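Local coordinates for uncharacterized conserved protein (Vibrio parahaemolyticus, PDB 3MUQ), which is of unknown function but has a periplasmic-binding-protein-like fold and so may bind a small ligand outside the cytoplasm, at residues K64-F69 with P197-L202; L77-M82 with A218-L223. One frame throughout, in Å; residues are numbered along the deposited sequence.

Contact 1: residues K64-F69 with P197-L202; sequences KAEGTF and PYQVIL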
loop_
_atom_site.group_PDB
_atom_site.type_symbol
_atom_site.label_atom_id
_atom_site.label_comp_id
_atom_site.label_asym_id
_atom_site.label_seq_id
_atom_site.Cartn_x
_atom_site.Cartn_y
_atom_site.Cartn_z
ATOM N N LYS A 64 10.656 -7.533 -12.465
ATOM C CA LYS A 64 11.330 -8.685 -13.033
ATOM C C LYS A 64 12.698 -8.844 -12.386
ATOM O O LYS A 64 13.072 -9.932 -11.950
ATOM C CB LYS A 64 11.488 -8.534 -14.549
ATOM C CG LYS A 64 10.193 -8.648 -15.336
ATOM C CD LYS A 64 10.466 -8.653 -16.836
ATOM C CE LYS A 64 9.218 -9.001 -17.641
ATOM N NZ LYS A 64 8.195 -7.928 -17.571
ATOM N N ALA A 65 13.448 -7.748 -12.340
ATOM C CA ALA A 65 14.759 -7.771 -11.724
ATOM C C ALA A 65 14.643 -8.167 -10.239
ATOM O O ALA A 65 15.446 -8.958 -9.730
ATOM C CB ALA A 65 15.445 -6.413 -11.896
ATOM N N GLU A 66 13.623 -7.647 -9.555
ATOM C CA GLU A 66 13.409 -7.977 -8.144
ATOM C C GLU A 66 13.021 -9.433 -7.935
ATOM O O GLU A 66 13.327 -10.017 -6.891
ATOM C CB GLU A 66 12.342 -7.069 -7.520
ATOM C CG GLU A 66 12.714 -5.586 -7.520
ATOM C CD GLU A 66 11.488 -4.687 -7.532
ATOM O OE1 GLU A 66 10.352 -5.227 -7.479
ATOM O OE2 GLU A 66 11.663 -3.446 -7.605
ATOM N N GLY A 67 12.316 -10.010 -8.906
ATOM C CA GLY A 67 11.913 -11.407 -8.816
ATOM C C GLY A 67 13.126 -12.325 -8.813
ATOM O O GLY A 67 13.222 -13.250 -8.018
ATOM N N THR A 68 14.063 -12.052 -9.712
ATOM C CA THR A 68 15.322 -12.788 -9.772
ATOM C C THR A 68 16.133 -12.578 -8.488
ATOM O O THR A 68 16.683 -13.527 -7.909
ATOM C CB THR A 68 16.145 -12.297 -10.966
ATOM O OG1 THR A 68 15.412 -12.534 -12.172
ATOM C CG2 THR A 68 17.481 -13.009 -11.039
ATOM N N PHE A 69 16.197 -11.324 -8.045
ATOM C CA PHE A 69 16.902 -10.968 -6.817
ATOM C C PHE A 69 16.449 -11.855 -5.654
ATOM O O PHE A 69 17.267 -12.420 -4.912
ATOM C CB PHE A 69 16.655 -9.493 -6.514
ATOM C CG PHE A 69 17.477 -8.948 -5.390
ATOM C CD1 PHE A 69 18.849 -8.724 -5.553
ATOM C CD2 PHE A 69 16.871 -8.592 -4.182
ATOM C CE1 PHE A 69 19.608 -8.179 -4.511
ATOM C CE2 PHE A 69 17.616 -8.047 -3.147
ATOM C CZ PHE A 69 18.994 -7.845 -3.303
ATOM N N PRO A 197 5.242 -0.363 -9.896
ATOM C CA PRO A 197 5.159 -1.007 -8.583
ATOM C C PRO A 197 6.518 -0.884 -7.878
ATOM O O PRO A 197 7.545 -1.223 -8.480
ATOM C CB PRO A 197 4.925 -2.482 -8.932
ATOM C CG PRO A 197 5.007 -2.586 -10.453
ATOM C CD PRO A 197 5.588 -1.316 -10.962
ATOM N N TYR A 198 6.517 -0.409 -6.638
ATOM C CA TYR A 198 7.736 -0.287 -5.847
ATOM C C TYR A 198 7.849 -1.404 -4.835
ATOM O O TYR A 198 6.878 -1.733 -4.161
ATOM C CB TYR A 198 7.745 1.033 -5.077
ATOM C CG TYR A 198 8.155 2.212 -5.920
ATOM C CD1 TYR A 198 7.334 2.671 -6.936
ATOM C CD2 TYR A 198 9.367 2.863 -5.707
ATOM C CE1 TYR A 198 7.703 3.735 -7.725
ATOM C CE2 TYR A 198 9.741 3.938 -6.488
ATOM C CZ TYR A 198 8.902 4.369 -7.495
ATOM O OH TYR A 198 9.255 5.434 -8.285
ATOM N N GLN A 199 9.042 -1.973 -4.708
ATOM C CA GLN A 199 9.296 -2.930 -3.644
ATOM C C GLN A 199 10.467 -2.512 -2.774
ATOM O O GLN A 199 11.458 -1.934 -3.249
ATOM C CB GLN A 199 9.599 -4.325 -4.196
ATOM C CG GLN A 199 8.414 -5.074 -4.730
ATOM C CD GLN A 199 8.648 -6.570 -4.728
ATOM O OE1 GLN A 199 8.229 -7.275 -3.809
ATOM N NE2 GLN A 199 9.327 -7.059 -5.751
ATOM N N VAL A 200 10.358 -2.848 -1.501
ATOM C CA VAL A 200 11.473 -2.736 -0.588
ATOM C C VAL A 200 11.807 -4.165 -0.186
ATOM O O VAL A 200 10.912 -4.953 0.181
ATOM C CB VAL A 200 11.115 -1.857 0.642
ATOM C CG1 VAL A 200 9.821 -2.329 1.268
ATOM C CG2 VAL A 200 12.243 -1.891 1.676
ATOM N N ILE A 201 13.087 -4.513 -0.297
ATOM C CA ILE A 201 13.533 -5.878 -0.044
ATOM C C ILE A 201 14.778 -5.893 0.835
ATOM O O ILE A 201 15.755 -5.182 0.571
ATOM C CB ILE A 201 13.853 -6.598 -1.370
ATOM C CG1 ILE A 201 12.707 -6.388 -2.362
ATOM C CG2 ILE A 201 14.138 -8.092 -1.132
ATOM C CD1 ILE A 201 13.001 -6.917 -3.768
ATOM N N LEU A 202 14.736 -6.717 1.871
ATOM C CA LEU A 202 15.829 -6.821 2.820
ATOM C C LEU A 202 16.964 -7.676 2.271
ATOM O O LEU A 202 16.725 -8.710 1.651
ATOM C CB LEU A 202 15.322 -7.469 4.098
ATOM C CG LEU A 202 14.099 -6.786 4.699
ATOM C CD1 LEU A 202 13.698 -7.515 5.989
ATOM C CD2 LEU A 202 14.396 -5.311 4.949
HETATM O O HOH W 1 8.100 -4.084 -7.904
#

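Contact 2: residues L77-M82 with A218-L223; sequences LPRKLM and AFSDWL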
loop_
_atom_site.group_PDB
_atom_site.type_symbol
_atom_site.label_atom_id
_atom_site.label_comp_id
_atom_site.label_asym_id
_atom_site.label_seq_id
_atom_site.Cartn_x
_atom_site.Cartn_y
_atom_site.Cartn_z
ATOM N N LEU A 77 11.916 -11.115 2.446
ATOM C CA LEU A 77 10.744 -10.318 2.821
ATOM C C LEU A 77 10.440 -9.157 1.880
ATOM O O LEU A 77 10.272 -8.019 2.323
ATOM C CB LEU A 77 10.867 -9.808 4.258
ATOM C CG LEU A 77 10.929 -10.912 5.306
ATOM C CD1 LEU A 77 11.002 -10.325 6.711
ATOM C CD2 LEU A 77 9.697 -11.816 5.132
ATOM N N PRO A 78 10.335 -9.443 0.578
ATOM C CA PRO A 78 9.997 -8.367 -0.346
ATOM C C PRO A 78 8.579 -7.876 -0.077
ATOM O O PRO A 78 7.678 -8.667 0.216
ATOM C CB PRO A 78 10.073 -9.048 -1.704
ATOM C CG PRO A 78 9.778 -10.466 -1.402
ATOM C CD PRO A 78 10.525 -10.718 -0.129
ATOM N N ARG A 79 8.398 -6.567 -0.163
ATOM C CA ARG A 79 7.116 -5.973 0.131
ATOM C C ARG A 79 6.834 -4.881 -0.854
ATOM O O ARG A 79 7.709 -4.059 -1.163
ATOM C CB ARG A 79 7.098 -5.409 1.544
ATOM C CG ARG A 79 6.904 -6.481 2.600
ATOM C CD ARG A 79 7.645 -6.108 3.839
ATOM N NE ARG A 79 7.425 -7.051 4.926
ATOM C CZ ARG A 79 7.671 -6.766 6.195
ATOM N NH1 ARG A 79 8.153 -5.569 6.507
ATOM N NH2 ARG A 79 7.442 -7.668 7.147
ATOM N N LYS A 80 5.599 -4.869 -1.339
ATOM C CA LYS A 80 5.164 -3.816 -2.246
ATOM C C LYS A 80 4.835 -2.568 -1.436
ATOM O O LYS A 80 4.042 -2.622 -0.511
ATOM C CB LYS A 80 3.958 -4.300 -3.056
ATOM C CG LYS A 80 4.282 -5.502 -3.951
ATOM C CD LYS A 80 4.953 -5.061 -5.251
ATOM C CE LYS A 80 5.375 -6.258 -6.098
ATOM N NZ LYS A 80 5.868 -5.822 -7.446
ATOM N N LEU A 81 5.487 -1.458 -1.767
ATOM C CA LEU A 81 5.287 -0.189 -1.080
ATOM C C LEU A 81 4.120 0.615 -1.636
ATOM O O LEU A 81 3.398 1.292 -0.895
ATOM C CB LEU A 81 6.543 0.669 -1.217
ATOM C CG LEU A 81 7.586 0.537 -0.126
ATOM C CD1 LEU A 81 8.711 1.519 -0.371
ATOM C CD2 LEU A 81 6.925 0.801 1.208
HETATM N N MSE A 82 3.970 0.586 -2.954
HETATM C CA MSE A 82 2.996 1.431 -3.612
HETATM C C MSE A 82 2.947 1.069 -5.095
HETATM O O MSE A 82 3.916 0.526 -5.636
HETATM C CB MSE A 82 3.384 2.907 -3.429
HETATM C CG MSE A 82 4.580 3.329 -4.279
HETATM SE SE MSE A 82 5.177 5.189 -4.026
HETATM C CE MSE A 82 6.688 4.803 -2.900
ATOM N N ALA A 218 13.101 -3.007 10.680
ATOM C CA ALA A 218 12.304 -1.945 11.300
ATOM C C ALA A 218 11.829 -0.908 10.254
ATOM O O ALA A 218 10.692 -0.445 10.283
ATOM C CB ALA A 218 13.092 -1.265 12.421
ATOM N N PHE A 219 12.702 -0.550 9.326
ATOM C CA PHE A 219 12.366 0.448 8.315
ATOM C C PHE A 219 11.278 -0.098 7.405
ATOM O O PHE A 219 10.303 0.589 7.104
ATOM C CB PHE A 219 13.622 0.821 7.509
ATOM C CG PHE A 219 13.434 1.983 6.577
ATOM C CD1 PHE A 219 12.557 3.010 6.893
ATOM C CD2 PHE A 219 14.155 2.062 5.400
ATOM C CE1 PHE A 219 12.383 4.079 6.051
ATOM C CE2 PHE A 219 13.990 3.128 4.545
ATOM C CZ PHE A 219 13.097 4.147 4.874
ATOM N N SER A 220 11.449 -1.348 6.980
ATOM C CA SER A 220 10.471 -1.991 6.106
ATOM C C SER A 220 9.127 -2.118 6.815
ATOM O O SER A 220 8.114 -1.735 6.254
ATOM C CB SER A 220 10.954 -3.371 5.648
ATOM O OG SER A 220 9.953 -4.023 4.880
ATOM N N ASP A 221 9.127 -2.647 8.047
ATOM C CA ASP A 221 7.906 -2.750 8.854
ATOM C C ASP A 221 7.234 -1.374 8.975
ATOM O O ASP A 221 6.028 -1.231 8.789
ATOM C CB ASP A 221 8.226 -3.286 10.263
ATOM C CG ASP A 221 8.628 -4.742 10.257
ATOM O OD1 ASP A 221 8.355 -5.431 9.249
ATOM O OD2 ASP A 221 9.215 -5.198 11.266
ATOM N N TRP A 222 8.023 -0.350 9.273
ATOM C CA TRP A 222 7.471 0.996 9.404
ATOM C C TRP A 222 6.856 1.470 8.078
ATOM O O TRP A 222 5.759 2.037 8.051
ATOM C CB TRP A 222 8.567 1.951 9.874
ATOM C CG TRP A 222 8.147 3.383 10.103
ATOM C CD1 TRP A 222 7.689 3.929 11.275
ATOM C CD2 TRP A 222 8.191 4.461 9.148
ATOM N NE1 TRP A 222 7.437 5.279 11.106
ATOM C CE2 TRP A 222 7.731 5.629 9.812
ATOM C CE3 TRP A 222 8.569 4.552 7.806
ATOM C CZ2 TRP A 222 7.636 6.878 9.168
ATOM C CZ3 TRP A 222 8.483 5.792 7.166
ATOM C CH2 TRP A 222 8.016 6.943 7.851
ATOM N N LEU A 223 7.553 1.225 6.973
ATOM C CA LEU A 223 7.082 1.672 5.660
ATOM C C LEU A 223 5.737 1.086 5.253
ATOM O O LEU A 223 4.943 1.764 4.577
ATOM C CB LEU A 223 8.112 1.347 4.568
ATOM C CG LEU A 223 9.418 2.133 4.586
ATOM C CD1 LEU A 223 10.463 1.462 3.673
ATOM C CD2 LEU A 223 9.156 3.564 4.165
HETATM O O HOH W 2 11.086 -5.571 2.922
#

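Contact 1: residues K64-F69 with P197-L202
The amide of Gln-199 makes the direct polar link between strand and helix: Gln-199 NE2 donates to Glu-66 OE1 over 2.7 Å. The bond is nearly straight (169°) and leaves within the amide plane, yet it reaches OE1 from above the carboxylate plane. A water is the second partner of this oxygen, giving one hydrogen bond to Glu-66 OE1 at 2.6 Å and another to the carbonyl O of Pro-197, two residues back along the strand. OE1 therefore accepts from both the amide and the water, while OE2 is hydrogen-bonded to Thr-60 OG1 and Ala-62 N, which should hold the buried carboxylate in a fixed orientation. Ile-201 divides its two branches along the helix. With CG1 anti to the carbonyl carbon (chi1 -48°), Ile-201 CD1 packs 3.8 Å from Glu-66 CB. The other branch, Ile-201 CG2, meets the edge of the Phe-69 ring, 4.0 Å from Phe-69 CE2. Helix 63-71 packs on this face of the mixed sheet, its residues 64-69 running at 23° to residues 197-202. Val-58 of the adjacent strand 57-60 packs against Phe-69 and Ile-201, and Leu-47 of helix 43-51 reaches Phe-69.

Contact 2: residues L77-M82 with A218-L223
This is a buried helix-on-sheet contact, part salt bridge and part leucine packing, where helix 213-224 lies on strand 78-90, with residues 218-223 at 43° to residues 78-82. The guanidinium of Arg-79 provides the polar half. Arg-79 NH1 donates to Asp-221 OD1 at 2.8 Å, almost in the guanidinium plane, and meets the anti side of the carboxylate oxygen; NH2 adds a weak bond to the same OD1. The other bond from Arg-79 NH1 goes to Ser-220 OG, 2.9 Å away and tilted from that plane, so one nitrogen spans two successive helix residues. Ser-220 places OG there by holding it anti to the backbone N (chi1 176°). The hydroxyl in turn donates to a water, 2.7 Å from Ser-220 OG, that bonds to the carbonyl O of Leu-77. One helical turn beyond Ser-220, the apolar half begins: CD2 of Leu-81 packs 3.6 Å from Leu-223 CB. Lys-217 forms a salt bridge to Asp-221 OD2, giving the carboxylate a second cationic partner. Tyr-83 of the second subunit packs on Arg-79. Met-59 of strand 57-60 touches both leucines, while Ile-232 of helix 226-236 reaches Leu-81 and Leu-24 of helix 20-32 reaches Leu-223.

How the contacts relate
Contacts 1 and 2 lie 11 Å apart between centres and share one mixed sheet, in which strands 195-203 and 78-90 are antiparallel neighbours. Backbone bonds probably join them, from Val-200 N to Arg-79 O and from Leu-81 N to Tyr-198 O. Helix 63-71 packs on one face of this sheet and helix 213-224 on the other, so together the contacts describe an alpha/beta/alpha sandwich. Their segments alternate along the chain (64-69, 77-82, 197-202, 218-223): each helix packs on a strand distant in sequence, and more than a hundred residues separate the first two segments from the last two. This interleaving ties early and late parts of the chain into one compact lobe, as in periplasmic binding proteins.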